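Local structure of hypothetical sugar ABC-transporter sugar binding protein (Arthrobacter globiformis, 7BVT) at residues Asp120-Phe125 / Thr292-Glu297; Gly210-Ala215 / Ala370-Ala375. The protein probably binds the cyclic tetrasaccharide cyclic alpha-maltosyl-(1→6)-maltose and hands it to an ABC transporter for uptake. One frame throughout, in Å; residues are numbered along the deposited sequence.

Interaction 1: Asp120-Phe125 / Thr292-Glu297; sequences DALTSF and TNLGGE. With GLC (alpha-D-glucopyranose), chain B.
Leu-122 of the short helix 120-125 and Leu-294 of strand 292-301 have the nearest CA atoms of the two segments, 8.2 Å apart. Only side chains bridge that gap, and no hydrogen bond crosses it. The strand segment is weakly bonded at 292-295, and the strand is interrupted at Gly-296.

Leu-294 carries the contact. Its CG lies beside the backbone N (chi1 -70°), and its CD1 methyl makes the contact. CD1 touches two successive helix residues. It is 3.9 Å from Ala-121 CB and also 3.9 Å from Leu-122 CG. The two leucine side chains run askew to each other, with Leu-122 CD2 4.0 Å from Leu-294 CD1. This is a small apolar junction, and both leucines are buried.

The helix is tied within itself. Asp-120 O receives Ser-124 N at 2.9 Å and Ser-124 OG at 3.0 Å. The two donors reach that oxygen from opposite faces of the carbonyl plane.

The next two residues of the strand segment face the sugar. Gly-295 CA lies 3.3 Å from O3 of the bound glucose, a close approach of bare backbone to this oxygen. Gly-296 N makes a weak bond to glucose O2, bent to 125° at the hydrogen. Both glycines belong to the glycan pocket. Asp-90 and Asn-140 also hydrogen-bond this glucose.

In the mixed sheet, strand 292-301 runs antiparallel to strands 86-90, 131-136 and 140-147, and parallel to strand 368-369. Leu-294 also packs on Ala-368 of that last strand. On the helix side, Phe-125 packs on Val-94 and Pro-95 of helix 94-100. The contact therefore joins helix 120-125 to a sheet strand that reaches the sugar site.

Interaction 2: Gly210-Ala215 / Ala370-Ala375; sequences GDFLTA and ARPNTA. With GLC (alpha-D-glucopyranose), chain B.
At Phe-212 chi1 is -175°, which sets CG opposite the backbone N; Leu-213 CG instead lies beside its own N (chi1 -58°), and both side chains reach Pro-372. In this solute-binding protein fold, the contact joins two loops. One lies between helices 195-207 and 225-239, the other between strand 368-369 and helix 377-392.

Pro-372 is the shared partner. Its CG sits 3.7 Å from Leu-213 CD1, and the proline ring crosses the leucine side chain at about a right angle. The Phe-212 side chain also runs about perpendicular to the proline, and its ring meets it by an edge. Pro-372 CG lies near the plane of that ring, 4.1 Å from Phe-212 CD2. Leu-213 CD1 further touches Thr-374 CG2 at 3.9 Å. On the helix side, Phe-212 stacks edge-to-face with Phe-384 of helix 377-392.

Arg-371, just before the proline, sends its side chain away from loop 210-215 to the sugar pocket. Its guanidinium presents an edge to the glucose. Glu-195 forms a salt bridge with NH2, which may help fix the group's rotation. The two terminal nitrogens grip the neighbouring oxygens O3 and O4. Arg-371 NH1 donates to glucose O3 at 3.0 Å, and Arg-371 NH2 donates to glucose O4 at 2.8 Å, with 165° at the hydrogen.

How the interactions relate
Interactions 1 and 2 have centres about 12 Å apart and meet at the same glucose. Residues 292-297 offer backbone to its O2 and O3 side, and Arg-371 of 370-375 takes O3 and O4. The two also bond directly. Leu-294 O probably accepts from Arg-371 NH1 at 3.1 Å, so the strand that packs on helix 120-125 probably also helps place the sugar-binding arginine. A second probable bond joins Phe-125 O to Asn-373 ND2 at 2.9 Å and links helix 120-125 to segment 370-375. Asn-293 OD1 packs against Arg-371 CG. Along the chain the segments of the two contacts alternate.

Interaction 1: Asp120-Phe125 / Thr292-Glu297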
loop_
_atom_site.group_PDB
_atom_site.type_symbol
_atom_site.label_atom_id
_atom_site.label_comp_id
_atom_site.label_asym_id
_atom_site.label_seq_id
_atom_site.Cartn_x
_atom_site.Cartn_y
_atom_site.Cartn_z
ATOM N N ASP A 120 8.699 9.903 3.727
ATOM C CA ASP A 120 10.063 9.361 3.880
ATOM C C ASP A 120 10.096 7.842 3.657
ATOM O O ASP A 120 11.120 7.332 3.186
ATOM C CB ASP A 120 10.567 9.690 5.295
ATOM C CG ASP A 120 10.840 11.167 5.584
ATOM O OD1 ASP A 120 10.817 11.995 4.685
ATOM O OD2 ASP A 120 11.131 11.440 6.775
ATOM N N ALA A 121 9.087 7.122 4.090
ATOM C CA ALA A 121 9.067 5.665 3.931
ATOM C C ALA A 121 9.147 5.384 2.423
ATOM O O ALA A 121 9.828 4.435 2.035
ATOM C CB ALA A 121 7.859 5.047 4.562
ATOM N N LEU A 122 8.462 6.187 1.612
ATOM C CA LEU A 122 8.456 5.976 0.136
ATOM C C LEU A 122 9.745 6.420 -0.550
ATOM O O LEU A 122 10.176 5.732 -1.513
ATOM C CB LEU A 122 7.222 6.621 -0.491
ATOM C CG LEU A 122 5.916 5.992 -0.017
ATOM C CD1 LEU A 122 4.736 6.826 -0.397
ATOM C CD2 LEU A 122 5.780 4.567 -0.536
ATOM N N THR A 123 10.402 7.502 -0.132
ATOM C CA THR A 123 11.712 7.854 -0.730
ATOM C C THR A 123 12.741 6.832 -0.259
ATOM O O THR A 123 13.616 6.461 -1.032
ATOM C CB THR A 123 12.160 9.291 -0.465
ATOM O OG1 THR A 123 12.113 9.527 0.953
ATOM C CG2 THR A 123 11.308 10.256 -1.267
ATOM N N SER A 124 12.655 6.367 0.983
ATOM C CA SER A 124 13.616 5.338 1.463
ATOM C C SER A 124 13.478 4.058 0.651
ATOM O O SER A 124 14.502 3.501 0.244
ATOM C CB SER A 124 13.403 5.051 2.914
ATOM O OG SER A 124 13.821 6.206 3.616
ATOM N N PHE A 125 12.254 3.611 0.472
ATOM C CA PHE A 125 11.898 2.443 -0.351
ATOM C C PHE A 125 12.517 2.627 -1.734
ATOM O O PHE A 125 13.176 1.729 -2.229
ATOM C CB PHE A 125 10.388 2.287 -0.442
ATOM C CG PHE A 125 10.006 1.100 -1.286
ATOM C CD1 PHE A 125 9.954 1.181 -2.655
ATOM C CD2 PHE A 125 9.899 -0.160 -0.724
ATOM C CE1 PHE A 125 9.697 0.071 -3.419
ATOM C CE2 PHE A 125 9.611 -1.273 -1.482
ATOM C CZ PHE A 125 9.546 -1.153 -2.847
ATOM N N THR A 292 0.595 1.358 9.676
ATOM C CA THR A 292 -0.090 0.770 8.525
ATOM C C THR A 292 0.915 0.510 7.401
ATOM O O THR A 292 2.112 0.735 7.612
ATOM C CB THR A 292 -1.304 1.614 8.135
ATOM O OG1 THR A 292 -2.008 0.825 7.180
ATOM C CG2 THR A 292 -0.917 2.947 7.561
ATOM N N ASN A 293 0.406 -0.018 6.284
ATOM C CA ASN A 293 1.219 -0.482 5.140
ATOM C C ASN A 293 0.874 0.389 3.920
ATOM O O ASN A 293 -0.306 0.682 3.738
ATOM C CB ASN A 293 0.901 -1.944 4.851
ATOM C CG ASN A 293 2.096 -2.720 4.370
ATOM O OD1 ASN A 293 3.076 -2.150 3.891
ATOM N ND2 ASN A 293 1.975 -4.010 4.512
ATOM N N LEU A 294 1.873 0.832 3.172
ATOM C CA LEU A 294 1.724 1.723 1.998
ATOM C C LEU A 294 1.605 0.947 0.696
ATOM O O LEU A 294 2.393 0.052 0.434
ATOM C CB LEU A 294 2.897 2.675 1.908
ATOM C CG LEU A 294 2.941 3.747 2.989
ATOM C CD1 LEU A 294 4.333 4.320 3.155
ATOM C CD2 LEU A 294 1.921 4.840 2.678
ATOM N N GLY A 295 0.637 1.348 -0.117
ATOM C CA GLY A 295 0.544 0.935 -1.524
ATOM C C GLY A 295 0.638 2.124 -2.433
ATOM O O GLY A 295 0.862 3.241 -1.954
ATOM N N GLY A 296 0.458 1.856 -3.704
ATOM C CA GLY A 296 0.339 2.930 -4.691
ATOM C C GLY A 296 1.449 2.917 -5.719
ATOM O O GLY A 296 2.294 1.986 -5.714
ATOM N N GLU A 297 1.423 3.916 -6.604
ATOM C CA GLU A 297 2.271 3.902 -7.812
ATOM C C GLU A 297 3.536 4.728 -7.633
ATOM O O GLU A 297 3.466 5.799 -7.026
ATOM C CB GLU A 297 1.488 4.467 -8.978
ATOM C CG GLU A 297 0.534 3.435 -9.548
ATOM C CD GLU A 297 -0.699 3.113 -8.717
ATOM O OE1 GLU A 297 -1.446 4.031 -8.393
ATOM O OE2 GLU A 297 -0.871 1.933 -8.376
HETATM C C1 GLC B . -2.853 -2.294 -3.405
HETATM C C2 GLC B . -1.549 -1.568 -3.295
HETATM C C3 GLC B . -0.401 -2.499 -3.597
HETATM C C4 GLC B . -0.521 -3.721 -2.673
HETATM C C5 GLC B . -1.843 -4.429 -2.937
HETATM C C6 GLC B . -2.008 -5.638 -2.000
HETATM O O2 GLC B . -1.634 -0.403 -4.096
HETATM O O3 GLC B . 0.837 -1.788 -3.426
HETATM O O4 GLC B . 0.508 -4.662 -2.911
HETATM O O5 GLC B . -2.883 -3.531 -2.637
HETATM O O6 GLC B . -2.961 -6.519 -2.588
#

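Interaction 2: Gly210-Ala215 / Ala370-Ala375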
loop_
_atom_site.group_PDB
_atom_site.type_symbol
_atom_site.label_atom_id
_atom_site.label_comp_id
_atom_site.label_asym_id
_atom_site.label_seq_id
_atom_site.Cartn_x
_atom_site.Cartn_y
_atom_site.Cartn_z
ATOM N N GLY A 210 7.396 -4.909 15.911
ATOM C CA GLY A 210 8.147 -5.940 15.169
ATOM C C GLY A 210 8.734 -5.413 13.877
ATOM O O GLY A 210 8.434 -4.284 13.484
ATOM N N ASP A 211 9.582 -6.213 13.256
ATOM C CA ASP A 211 10.203 -5.931 11.956
ATOM C C ASP A 211 9.910 -7.116 11.058
ATOM O O ASP A 211 9.854 -8.257 11.556
ATOM C CB ASP A 211 11.703 -5.671 12.123
ATOM C CG ASP A 211 12.016 -4.549 13.086
ATOM O OD1 ASP A 211 11.723 -3.423 12.761
ATOM O OD2 ASP A 211 12.592 -4.840 14.155
ATOM N N PHE A 212 9.851 -6.889 9.748
ATOM C CA PHE A 212 9.600 -7.980 8.778
ATOM C C PHE A 212 10.944 -8.566 8.346
ATOM O O PHE A 212 11.221 -9.721 8.682
ATOM C CB PHE A 212 8.704 -7.514 7.621
ATOM C CG PHE A 212 8.322 -8.621 6.688
ATOM C CD1 PHE A 212 7.484 -9.627 7.116
ATOM C CD2 PHE A 212 8.840 -8.687 5.408
ATOM C CE1 PHE A 212 7.152 -10.660 6.254
ATOM C CE2 PHE A 212 8.519 -9.719 4.558
ATOM C CZ PHE A 212 7.658 -10.708 4.972
ATOM N N LEU A 213 11.735 -7.793 7.600
ATOM C CA LEU A 213 13.150 -8.199 7.338
ATOM C C LEU A 213 14.097 -7.330 8.150
ATOM O O LEU A 213 13.738 -6.292 8.734
ATOM C CB LEU A 213 13.476 -8.079 5.849
ATOM C CG LEU A 213 12.618 -8.875 4.861
ATOM C CD1 LEU A 213 13.153 -8.833 3.446
ATOM C CD2 LEU A 213 12.387 -10.318 5.297
ATOM N N THR A 214 15.357 -7.764 8.208
ATOM C CA THR A 214 16.432 -6.933 8.813
ATOM C C THR A 214 16.641 -5.698 7.944
ATOM O O THR A 214 16.152 -5.672 6.794
ATOM C CB THR A 214 17.721 -7.756 8.927
ATOM O OG1 THR A 214 17.988 -8.197 7.603
ATOM C CG2 THR A 214 17.573 -8.899 9.907
ATOM N N ALA A 215 17.369 -4.712 8.459
ATOM C CA ALA A 215 17.528 -3.387 7.804
ATOM C C ALA A 215 18.215 -3.550 6.441
ATOM O O ALA A 215 17.855 -2.814 5.523
ATOM C CB ALA A 215 18.280 -2.418 8.690
ATOM N N ALA A 370 6.636 1.179 4.570
ATOM C CA ALA A 370 6.757 0.482 3.279
ATOM C C ALA A 370 7.380 -0.898 3.485
ATOM O O ALA A 370 8.260 -1.025 4.334
ATOM C CB ALA A 370 7.614 1.283 2.310
ATOM N N ARG A 371 6.935 -1.843 2.666
ATOM C CA ARG A 371 7.521 -3.191 2.506
ATOM C C ARG A 371 8.987 -3.052 2.144
ATOM O O ARG A 371 9.475 -2.002 1.697
ATOM C CB ARG A 371 6.686 -3.956 1.505
ATOM C CG ARG A 371 5.381 -4.466 2.144
ATOM C CD ARG A 371 4.329 -4.895 1.156
ATOM N NE ARG A 371 3.790 -3.715 0.484
ATOM C CZ ARG A 371 2.970 -3.747 -0.543
ATOM N NH1 ARG A 371 2.539 -2.608 -1.089
ATOM N NH2 ARG A 371 2.499 -4.904 -0.956
ATOM N N PRO A 372 9.783 -4.101 2.403
ATOM C CA PRO A 372 11.198 -4.037 2.072
ATOM C C PRO A 372 11.443 -4.031 0.561
ATOM O O PRO A 372 10.726 -4.658 -0.219
ATOM C CB PRO A 372 11.779 -5.295 2.676
ATOM C CG PRO A 372 10.600 -6.240 2.667
ATOM C CD PRO A 372 9.380 -5.387 2.989
ATOM N N ASN A 373 12.474 -3.274 0.180
ATOM C CA ASN A 373 12.770 -2.954 -1.239
ATOM C C ASN A 373 13.711 -4.003 -1.854
ATOM O O ASN A 373 14.529 -3.659 -2.696
ATOM C CB ASN A 373 13.249 -1.518 -1.414
ATOM C CG ASN A 373 14.593 -1.259 -0.805
ATOM O OD1 ASN A 373 15.178 -2.158 -0.170
ATOM N ND2 ASN A 373 15.068 -0.035 -0.990
ATOM N N THR A 374 13.545 -5.257 -1.487
ATOM C CA THR A 374 14.318 -6.370 -2.110
ATOM C C THR A 374 13.592 -6.839 -3.356
ATOM O O THR A 374 12.386 -6.977 -3.360
ATOM C CB THR A 374 14.581 -7.485 -1.097
ATOM O OG1 THR A 374 15.168 -8.567 -1.833
ATOM C CG2 THR A 374 13.362 -7.954 -0.331
ATOM N N ALA A 375 14.363 -7.161 -4.418
ATOM C CA ALA A 375 13.856 -7.768 -5.653
ATOM C C ALA A 375 13.315 -9.193 -5.444
ATOM O O ALA A 375 12.471 -9.619 -6.268
ATOM C CB ALA A 375 14.979 -7.745 -6.659
HETATM C C1 GLC B . -2.853 -2.294 -3.405
HETATM C C2 GLC B . -1.549 -1.568 -3.295
HETATM C C3 GLC B . -0.401 -2.499 -3.597
HETATM C C4 GLC B . -0.521 -3.721 -2.673
HETATM C C5 GLC B . -1.843 -4.429 -2.937
HETATM C C6 GLC B . -2.008 -5.638 -2.000
HETATM O O2 GLC B . -1.634 -0.403 -4.096
HETATM O O3 GLC B . 0.837 -1.788 -3.426
HETATM O O4 GLC B . 0.508 -4.662 -2.911
HETATM O O5 GLC B . -2.883 -3.531 -2.637
HETATM O O6 GLC B . -2.961 -6.519 -2.588
#